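Local coordinates for ABC transporter periplasmic peptide-binding protein (Pseudoalteromonas, PDB 4QFK) that probably binds dipeptides or other short peptides in the periplasm and hands them to an ABC importer in the inner membrane, at residues V146-L151 with S172-N177; N43-T48 with F122-D127; T288-G293 with G522-I527. All coordinates share one frame; numbering follows the deposited sequence.

Contacts 1 and 2 are largely buried and lie side by side, with centres 13 Å apart. They touch directly, Ile148 against Leu125 and Asp149 against Phe126. Contact 1 joins two short helices, and its chemistry is mostly apolar around one buried asparagine. Contact 2 ties the loop before helix 50-60 to helix 115-126. There, polar and charged side chains gather round Asp204. Contact 3 is a surface contact nearer the centre of the chain, with nearest atoms about 7 Å from contact 1 and about 9 Å from contact 2. It joins the long strand 282-297 of the large mixed sheet to a late loop. It differs in resting on a backbone hydrogen bond between its segments.

Contact 1: V146-L151 with S172-N177; sequences VGIDQL and SSFLAN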
loop_
_atom_site.group_PDB
_atom_site.type_symbol
_atom_site.label_atom_id
_atom_site.label_comp_id
_atom_site.label_asym_id
_atom_site.label_seq_id
_atom_site.Cartn_x
_atom_site.Cartn_y
_atom_site.Cartn_z
ATOM N N VAL A 146 -2.863 -1.033 10.950
ATOM C CA VAL A 146 -3.742 -2.049 10.398
ATOM C C VAL A 146 -4.311 -2.931 11.523
ATOM O O VAL A 146 -5.239 -3.724 11.310
ATOM C CB VAL A 146 -2.998 -2.842 9.284
ATOM C CG1 VAL A 146 -2.492 -4.164 9.784
ATOM C CG2 VAL A 146 -3.865 -3.002 8.053
ATOM N N GLY A 147 -3.755 -2.768 12.727
ATOM C CA GLY A 147 -4.330 -3.351 13.929
ATOM C C GLY A 147 -3.799 -4.705 14.378
ATOM O O GLY A 147 -4.245 -5.234 15.412
ATOM N N ILE A 148 -2.843 -5.265 13.631
ATOM C CA ILE A 148 -2.320 -6.590 13.965
ATOM C C ILE A 148 -1.769 -6.627 15.388
ATOM O O ILE A 148 -1.904 -7.637 16.068
ATOM C CB ILE A 148 -1.266 -7.134 12.943
ATOM C CG1 ILE A 148 -1.878 -8.225 12.069
ATOM C CG2 ILE A 148 -0.096 -7.774 13.652
ATOM C CD1 ILE A 148 -2.885 -7.712 11.155
ATOM N N ASP A 149 -1.174 -5.528 15.841
ATOM C CA ASP A 149 -0.566 -5.498 17.175
ATOM C C ASP A 149 -1.576 -5.596 18.321
ATOM O O ASP A 149 -1.209 -5.954 19.447
ATOM C CB ASP A 149 0.372 -4.277 17.372
ATOM C CG ASP A 149 -0.373 -2.945 17.371
ATOM O OD1 ASP A 149 -1.282 -2.770 16.528
ATOM O OD2 ASP A 149 -0.049 -2.068 18.211
ATOM N N GLN A 150 -2.838 -5.278 18.045
ATOM C CA GLN A 150 -3.874 -5.360 19.075
ATOM C C GLN A 150 -4.736 -6.600 18.862
ATOM O O GLN A 150 -5.523 -6.974 19.731
ATOM C CB GLN A 150 -4.749 -4.096 19.091
ATOM C CG GLN A 150 -4.068 -2.860 19.677
ATOM C CD GLN A 150 -4.988 -1.637 19.761
ATOM O OE1 GLN A 150 -5.784 -1.504 20.697
ATOM N NE2 GLN A 150 -4.872 -0.733 18.781
ATOM N N LEU A 151 -4.573 -7.229 17.697
ATOM C CA LEU A 151 -5.363 -8.392 17.322
ATOM C C LEU A 151 -4.775 -9.689 17.865
ATOM O O LEU A 151 -5.516 -10.533 18.370
ATOM C CB LEU A 151 -5.521 -8.478 15.804
ATOM C CG LEU A 151 -6.282 -9.672 15.230
ATOM C CD1 LEU A 151 -7.740 -9.654 15.690
ATOM C CD2 LEU A 151 -6.191 -9.689 13.709
ATOM N N SER A 172 -11.324 -10.928 9.185
ATOM C CA SER A 172 -11.191 -11.406 7.812
ATOM C C SER A 172 -9.851 -11.016 7.176
ATOM O O SER A 172 -9.301 -11.752 6.345
ATOM C CB SER A 172 -12.357 -10.910 6.959
ATOM O OG SER A 172 -12.502 -9.503 7.054
ATOM N N SER A 173 -9.313 -9.877 7.592
ATOM C CA SER A 173 -8.120 -9.333 6.955
ATOM C C SER A 173 -6.806 -9.942 7.454
ATOM O O SER A 173 -5.774 -9.758 6.820
ATOM C CB SER A 173 -8.082 -7.814 7.092
ATOM O OG SER A 173 -7.832 -7.442 8.435
ATOM N N PHE A 174 -6.836 -10.664 8.569
ATOM C CA PHE A 174 -5.609 -11.225 9.141
ATOM C C PHE A 174 -4.661 -11.936 8.146
ATOM O O PHE A 174 -3.462 -11.629 8.112
ATOM C CB PHE A 174 -5.911 -12.149 10.325
ATOM C CG PHE A 174 -4.696 -12.858 10.857
ATOM C CD1 PHE A 174 -3.861 -12.237 11.758
ATOM C CD2 PHE A 174 -4.379 -14.149 10.434
ATOM C CE1 PHE A 174 -2.733 -12.888 12.243
ATOM C CE2 PHE A 174 -3.248 -14.810 10.913
ATOM C CZ PHE A 174 -2.426 -14.180 11.821
ATOM N N LEU A 175 -5.169 -12.880 7.359
ATOM C CA LEU A 175 -4.294 -13.588 6.403
ATOM C C LEU A 175 -3.670 -12.654 5.361
ATOM O O LEU A 175 -2.494 -12.803 4.991
ATOM C CB LEU A 175 -5.015 -14.759 5.707
ATOM C CG LEU A 175 -5.189 -15.996 6.582
ATOM C CD1 LEU A 175 -6.005 -17.110 5.863
ATOM C CD2 LEU A 175 -3.828 -16.488 7.036
ATOM N N ALA A 176 -4.465 -11.700 4.887
ATOM C CA ALA A 176 -3.986 -10.705 3.939
ATOM C C ALA A 176 -2.866 -9.846 4.556
ATOM O O ALA A 176 -1.887 -9.505 3.891
ATOM C CB ALA A 176 -5.144 -9.837 3.446
ATOM N N ASN A 177 -2.995 -9.502 5.830
ATOM C CA ASN A 177 -1.916 -8.770 6.483
ATOM C C ASN A 177 -0.630 -9.603 6.625
ATOM O O ASN A 177 0.486 -9.080 6.553
ATOM C CB ASN A 177 -2.380 -8.201 7.819
ATOM C CG ASN A 177 -3.383 -7.066 7.646
ATOM O OD1 ASN A 177 -3.278 -6.267 6.728
ATOM N ND2 ASN A 177 -4.368 -7.008 8.522
#
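Asn177 CG lies opposite its own carbonyl carbon (chi1 -70°), which turns the amide toward Val146 and Ile148. Phe174 CG is trans to the backbone N (chi1 174°), and the ring then stands beside the end of Leu151. The two short helices 148-151 and 174-177 flank a beta hairpin, strands 152-159 and 162-167, of the small antiparallel sheet. The pair of helices packs together at the base of that hairpin. Val146 and Asn177 approach from opposite directions, and both Val146 methyls touch the amide. Val146 CG1 is 3.6 Å from Asn177 ND2, and Val146 CG2 is 3.6 Å from Asn177 OD1. Ile148 slides past in the opposite direction, with CD1 3.4 Å from Asn177 CB. At 3.1 Å from Asn177 ND2, Ile148 CD1 is too close for a methyl, and the unstaggered chi1 of Ile148 adds to the doubt. The buried oxygen Asn177 OD1 is satisfied by the hydroxyl of Tyr142 on helix 141-146. An alanine here would probably leave that hydroxyl without its amide partner and open a gap beside the methyls of Val146 and Ile148. Gly147 has positive phi (94°) and links helix 141-146 to the next one. A CB there would jam against the Val146 carbonyl. Gly147 sits at the N-cap position of helix 148-151, and Gly147 O accepts from Gln150 N at 3.0 Å. Phe174 also packs on Phe165, Val91 and Phe93 of the small sheet. Its ring meets Leu151 at a slant, with Leu151 CD2 4.0 Å from Phe174 CD1.

Contact 2: N43-T48 with F122-D127; sequences NPQVTT and FSRLFD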
loop_
_atom_site.group_PDB
_atom_site.type_symbol
_atom_site.label_atom_id
_atom_site.label_comp_id
_atom_site.label_asym_id
_atom_site.label_seq_id
_atom_site.Cartn_x
_atom_site.Cartn_y
_atom_site.Cartn_z
ATOM N N ASN A 43 15.106 -3.748 8.564
ATOM C CA ASN A 43 13.982 -4.582 9.001
ATOM C C ASN A 43 12.649 -3.913 8.637
ATOM O O ASN A 43 12.332 -2.843 9.141
ATOM C CB ASN A 43 14.086 -4.848 10.504
ATOM C CG ASN A 43 12.863 -5.536 11.078
ATOM O OD1 ASN A 43 11.960 -5.954 10.354
ATOM N ND2 ASN A 43 12.828 -5.653 12.401
ATOM N N PRO A 44 11.878 -4.546 7.735
ATOM C CA PRO A 44 10.606 -4.008 7.228
ATOM C C PRO A 44 9.633 -3.699 8.340
ATOM O O PRO A 44 8.771 -2.853 8.166
ATOM C CB PRO A 44 10.044 -5.159 6.383
ATOM C CG PRO A 44 11.230 -5.914 5.942
ATOM C CD PRO A 44 12.218 -5.828 7.096
ATOM N N GLN A 45 9.775 -4.367 9.473
ATOM C CA GLN A 45 8.808 -4.205 10.550
ATOM C C GLN A 45 8.721 -2.789 11.071
ATOM O O GLN A 45 7.664 -2.374 11.542
ATOM C CB GLN A 45 9.137 -5.100 11.739
ATOM C CG GLN A 45 8.955 -6.570 11.527
ATOM C CD GLN A 45 9.272 -7.312 12.800
ATOM O OE1 GLN A 45 10.202 -6.936 13.526
ATOM N NE2 GLN A 45 8.479 -8.335 13.112
ATOM N N VAL A 46 9.837 -2.069 11.032
ATOM C CA VAL A 46 9.916 -0.789 11.722
ATOM C C VAL A 46 9.711 0.440 10.832
ATOM O O VAL A 46 9.940 1.551 11.284
ATOM C CB VAL A 46 11.235 -0.637 12.546
ATOM C CG1 VAL A 46 11.419 -1.825 13.486
ATOM C CG2 VAL A 46 12.487 -0.420 11.628
ATOM N N THR A 47 9.268 0.252 9.588
ATOM C CA THR A 47 9.072 1.396 8.688
ATOM C C THR A 47 8.056 1.180 7.565
ATOM O O THR A 47 7.936 0.078 7.028
ATOM C CB THR A 47 10.413 1.838 8.046
ATOM O OG1 THR A 47 10.185 2.946 7.171
ATOM C CG2 THR A 47 11.048 0.707 7.248
ATOM N N THR A 48 7.342 2.239 7.190
ATOM C CA THR A 48 6.498 2.196 5.988
ATOM C C THR A 48 7.077 3.028 4.846
ATOM O O THR A 48 6.406 3.237 3.832
ATOM C CB THR A 48 5.041 2.679 6.241
ATOM O OG1 THR A 48 5.047 4.073 6.589
ATOM C CG2 THR A 48 4.362 1.870 7.348
ATOM N N PHE A 122 6.763 -12.256 15.323
ATOM C CA PHE A 122 5.481 -11.576 15.370
ATOM C C PHE A 122 5.103 -11.121 16.765
ATOM O O PHE A 122 4.450 -10.094 16.922
ATOM C CB PHE A 122 4.405 -12.387 14.659
ATOM C CG PHE A 122 4.667 -12.534 13.182
ATOM C CD1 PHE A 122 4.398 -11.480 12.305
ATOM C CD2 PHE A 122 5.228 -13.684 12.676
ATOM C CE1 PHE A 122 4.676 -11.571 10.953
ATOM C CE2 PHE A 122 5.497 -13.805 11.320
ATOM C CZ PHE A 122 5.223 -12.733 10.453
ATOM N N SER A 123 5.570 -11.828 17.788
ATOM C CA SER A 123 5.263 -11.403 19.143
ATOM C C SER A 123 6.033 -10.141 19.480
ATOM O O SER A 123 5.646 -9.443 20.417
ATOM C CB SER A 123 5.534 -12.504 20.170
ATOM O OG SER A 123 6.919 -12.755 20.282
ATOM N N ARG A 124 7.108 -9.847 18.733
ATOM C CA ARG A 124 7.787 -8.550 18.869
ATOM C C ARG A 124 6.815 -7.379 18.691
ATOM O O ARG A 124 6.946 -6.345 19.351
ATOM C CB ARG A 124 8.943 -8.370 17.862
ATOM C CG ARG A 124 10.131 -7.555 18.415
ATOM C CD ARG A 124 10.496 -6.254 17.667
ATOM N NE ARG A 124 11.487 -6.479 16.621
ATOM C CZ ARG A 124 12.405 -5.604 16.200
ATOM N NH1 ARG A 124 12.519 -4.392 16.733
ATOM N NH2 ARG A 124 13.239 -5.960 15.229
ATOM N N LEU A 125 5.857 -7.519 17.787
ATOM C CA LEU A 125 4.971 -6.391 17.479
ATOM C C LEU A 125 4.089 -6.011 18.661
ATOM O O LEU A 125 3.737 -4.849 18.810
ATOM C CB LEU A 125 4.071 -6.677 16.270
ATOM C CG LEU A 125 4.656 -7.330 15.016
ATOM C CD1 LEU A 125 3.599 -7.467 13.942
ATOM C CD2 LEU A 125 5.796 -6.542 14.493
ATOM N N PHE A 126 3.749 -6.973 19.514
ATOM C CA PHE A 126 2.724 -6.717 20.528
ATOM C C PHE A 126 3.091 -7.039 21.979
ATOM O O PHE A 126 2.557 -6.425 22.901
ATOM C CB PHE A 126 1.412 -7.435 20.152
ATOM C CG PHE A 126 1.492 -8.944 20.216
ATOM C CD1 PHE A 126 1.174 -9.624 21.389
ATOM C CD2 PHE A 126 1.856 -9.684 19.103
ATOM C CE1 PHE A 126 1.238 -11.012 21.455
ATOM C CE2 PHE A 126 1.915 -11.069 19.160
ATOM C CZ PHE A 126 1.610 -11.733 20.337
ATOM N N ASP A 127 3.996 -7.991 22.175
ATOM C CA ASP A 127 4.288 -8.520 23.499
ATOM C C ASP A 127 5.298 -7.660 24.267
ATOM O O ASP A 127 6.485 -7.665 23.942
ATOM C CB ASP A 127 4.816 -9.959 23.361
ATOM C CG ASP A 127 4.813 -10.721 24.683
ATOM O OD1 ASP A 127 4.644 -10.085 25.737
ATOM O OD2 ASP A 127 4.971 -11.958 24.665
#
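Arg124 reaches from helix 115-126 to Asn43 and Gln45, and this is the tight part of the contact. Arg124 NH2 and Asn43 ND2 lie 2.9 Å apart. Both are donors, so they do not bond to each other. They share an acceptor instead: Asp204 OD1 takes a hydrogen bond from Asn43 ND2 and a salt bridge from Arg124 NH2. The carboxylate probably offsets the closeness of the two N-H groups. The Asn43 amide and the guanidinium approach from opposite directions, with planes 55° apart. Asn43 ND2 also donates to Gln45 OE1 at 3.1 Å, nearly straight at 171° and in its own amide plane. Asn43 OD1 accepts from Gln45 N at 2.8 Å, with the donor above the carbonyl plane. This is an Asx turn, and it opens the short 3-10 segment 44-45 in the loop between strand 31-35 and helix 50-60. The turn and the side-chain bond together hold both ends of the Asn43 amide and fix its rotation. Gln45 runs extended beyond CG (chi2 -178°), which brings its amide to the helix. There Gln45 NE2 donates to Thr121 O. The Leu125 and Gln45 side chains cross at a slant, with Leu125 CD2 3.5 Å from Gln45 NE2. Val46 is partly exposed and marks the looser side. Its CG1 comes no nearer than 4.3 Å to Arg124 NH1. That nitrogen makes weak hydrogen bonds to Tyr140 OH and Tyr132 O.

Contact 3: T288-G293 with G522-I527; sequences TNLNIG and GPFGAI
The Phe524 ring meets Leu290 obliquely, with Leu290 CD1 3.8 Å from Phe524 CD1. The same methyl is 3.6 Å from Phe524 CB, and the two side chains cross at about a right angle. Pro438 touches the Phe524 side chain from a nearby loop. The second flat group is the Asn289 amide. With Asn289 CG trans to the backbone N (chi1 172°), its ND2 swings over to the Pro523 carbonyl. The bond from Asn289 ND2 to Pro523 O, at 2.7 Å, is weak because it is strongly bent (117°). The main link is Leu290 N to Pro523 O at 2.9 Å, with the donor tilted 22° from the carbonyl plane. A water accepts from both Asn289 ND2 and Gly525 N and adds an indirect bridge between the segments. The Pro523 ring lies beside the backbone, and its CB is 3.4 Å from Thr288 O. Leu290 is the centre of an inverse gamma turn, at the point where the strand is broken. Arg508 of strand 500-513 hydrogen-bonds Gly522 O and Gly525 O. Ala526 N and Ile527 N hydrogen-bond Asp181 and Asp54, the latter on helix 50-60. Strand 282-297 itself lies between strands 500-513 and 428-434 in the large mixed sheet, with backbone hydrogen bonds from Asn289 to Gly506 and between Leu290 and Ala435.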
loop_
_atom_site.group_PDB
_atom_site.type_symbol
_atom_site.label_atom_id
_atom_site.label_comp_id
_atom_site.label_asym_id
_atom_site.label_seq_id
_atom_site.Cartn_x
_atom_site.Cartn_y
_atom_site.Cartn_z
ATOM N N THR A 288 -1.056 0.858 -13.418
ATOM C CA THR A 288 -1.873 1.634 -12.500
ATOM C C THR A 288 -1.800 0.957 -11.133
ATOM O O THR A 288 -2.099 -0.233 -11.005
ATOM C CB THR A 288 -3.316 1.739 -13.001
ATOM O OG1 THR A 288 -3.979 0.493 -12.780
ATOM C CG2 THR A 288 -3.327 2.026 -14.491
ATOM N N ASN A 289 -1.363 1.699 -10.120
ATOM C CA ASN A 289 -1.167 1.114 -8.800
ATOM C C ASN A 289 -2.508 1.069 -8.097
ATOM O O ASN A 289 -3.369 1.900 -8.383
ATOM C CB ASN A 289 -0.142 1.923 -8.009
ATOM C CG ASN A 289 -0.029 1.481 -6.554
ATOM O OD1 ASN A 289 -0.368 2.237 -5.647
ATOM N ND2 ASN A 289 0.480 0.278 -6.324
ATOM N N LEU A 290 -2.697 0.084 -7.223
ATOM C CA LEU A 290 -3.923 -0.044 -6.465
ATOM C C LEU A 290 -4.061 1.137 -5.502
ATOM O O LEU A 290 -3.584 1.075 -4.369
ATOM C CB LEU A 290 -3.932 -1.360 -5.669
ATOM C CG LEU A 290 -3.885 -2.669 -6.450
ATOM C CD1 LEU A 290 -4.090 -3.864 -5.513
ATOM C CD2 LEU A 290 -4.945 -2.664 -7.556
ATOM N N ASN A 291 -4.694 2.215 -5.955
ATOM C CA ASN A 291 -4.976 3.346 -5.087
ATOM C C ASN A 291 -6.034 4.232 -5.722
ATOM O O ASN A 291 -6.377 4.046 -6.884
ATOM C CB ASN A 291 -3.707 4.164 -4.862
ATOM C CG ASN A 291 -3.152 4.719 -6.150
ATOM O OD1 ASN A 291 -2.441 4.024 -6.870
ATOM N ND2 ASN A 291 -3.509 5.954 -6.474
ATOM N N ILE A 292 -6.517 5.216 -4.970
ATOM C CA ILE A 292 -7.487 6.167 -5.489
ATOM C C ILE A 292 -7.374 7.498 -4.756
ATOM O O ILE A 292 -7.253 7.538 -3.521
ATOM C CB ILE A 292 -8.921 5.644 -5.375
ATOM C CG1 ILE A 292 -9.927 6.717 -5.796
ATOM C CG2 ILE A 292 -9.218 5.191 -3.953
ATOM C CD1 ILE A 292 -10.274 6.691 -7.263
ATOM N N GLY A 293 -7.374 8.582 -5.527
ATOM C CA GLY A 293 -7.572 9.905 -4.978
ATOM C C GLY A 293 -9.013 10.327 -5.206
ATOM O O GLY A 293 -9.569 10.089 -6.287
ATOM N N GLY A 522 4.161 -4.666 -11.220
ATOM C CA GLY A 522 2.810 -5.015 -10.838
ATOM C C GLY A 522 2.027 -3.821 -10.316
ATOM O O GLY A 522 2.607 -2.769 -10.017
ATOM N N PRO A 523 0.696 -3.980 -10.206
ATOM C CA PRO A 523 -0.193 -2.943 -9.680
ATOM C C PRO A 523 -0.095 -2.804 -8.162
ATOM O O PRO A 523 -0.557 -1.792 -7.626
ATOM C CB PRO A 523 -1.577 -3.463 -10.056
ATOM C CG PRO A 523 -1.414 -4.960 -10.071
ATOM C CD PRO A 523 -0.047 -5.178 -10.642
ATOM N N PHE A 524 0.493 -3.791 -7.488
ATOM C CA PHE A 524 0.563 -3.779 -6.024
ATOM C C PHE A 524 1.903 -4.244 -5.415
ATOM O O PHE A 524 2.567 -5.139 -5.947
ATOM C CB PHE A 524 -0.559 -4.627 -5.415
ATOM C CG PHE A 524 -0.519 -4.662 -3.923
ATOM C CD1 PHE A 524 -1.092 -3.646 -3.186
ATOM C CD2 PHE A 524 0.124 -5.683 -3.261
ATOM C CE1 PHE A 524 -1.033 -3.646 -1.816
ATOM C CE2 PHE A 524 0.181 -5.699 -1.898
ATOM C CZ PHE A 524 -0.399 -4.671 -1.167
ATOM N N GLY A 525 2.277 -3.642 -4.285
ATOM C CA GLY A 525 3.405 -4.120 -3.504
ATOM C C GLY A 525 4.731 -3.466 -3.853
ATOM O O GLY A 525 4.867 -2.822 -4.895
ATOM N N ALA A 526 5.706 -3.654 -2.969
ATOM C CA ALA A 526 7.038 -3.131 -3.149
ATOM C C ALA A 526 7.696 -3.800 -4.326
ATOM O O ALA A 526 7.364 -4.918 -4.674
ATOM C CB ALA A 526 7.887 -3.343 -1.875
ATOM N N ILE A 527 8.624 -3.093 -4.951
ATOM C CA ILE A 527 9.454 -3.667 -5.990
ATOM C C ILE A 527 10.018 -5.012 -5.524
ATOM O O ILE A 527 10.274 -5.215 -4.330
ATOM C CB ILE A 527 10.603 -2.701 -6.331
ATOM C CG1 ILE A 527 10.034 -1.379 -6.838
ATOM C CG2 ILE A 527 11.509 -3.289 -7.377
ATOM C CD1 ILE A 527 9.135 -1.558 -8.044
HETATM O O HOH W 1 1.080 -0.783 -3.683
#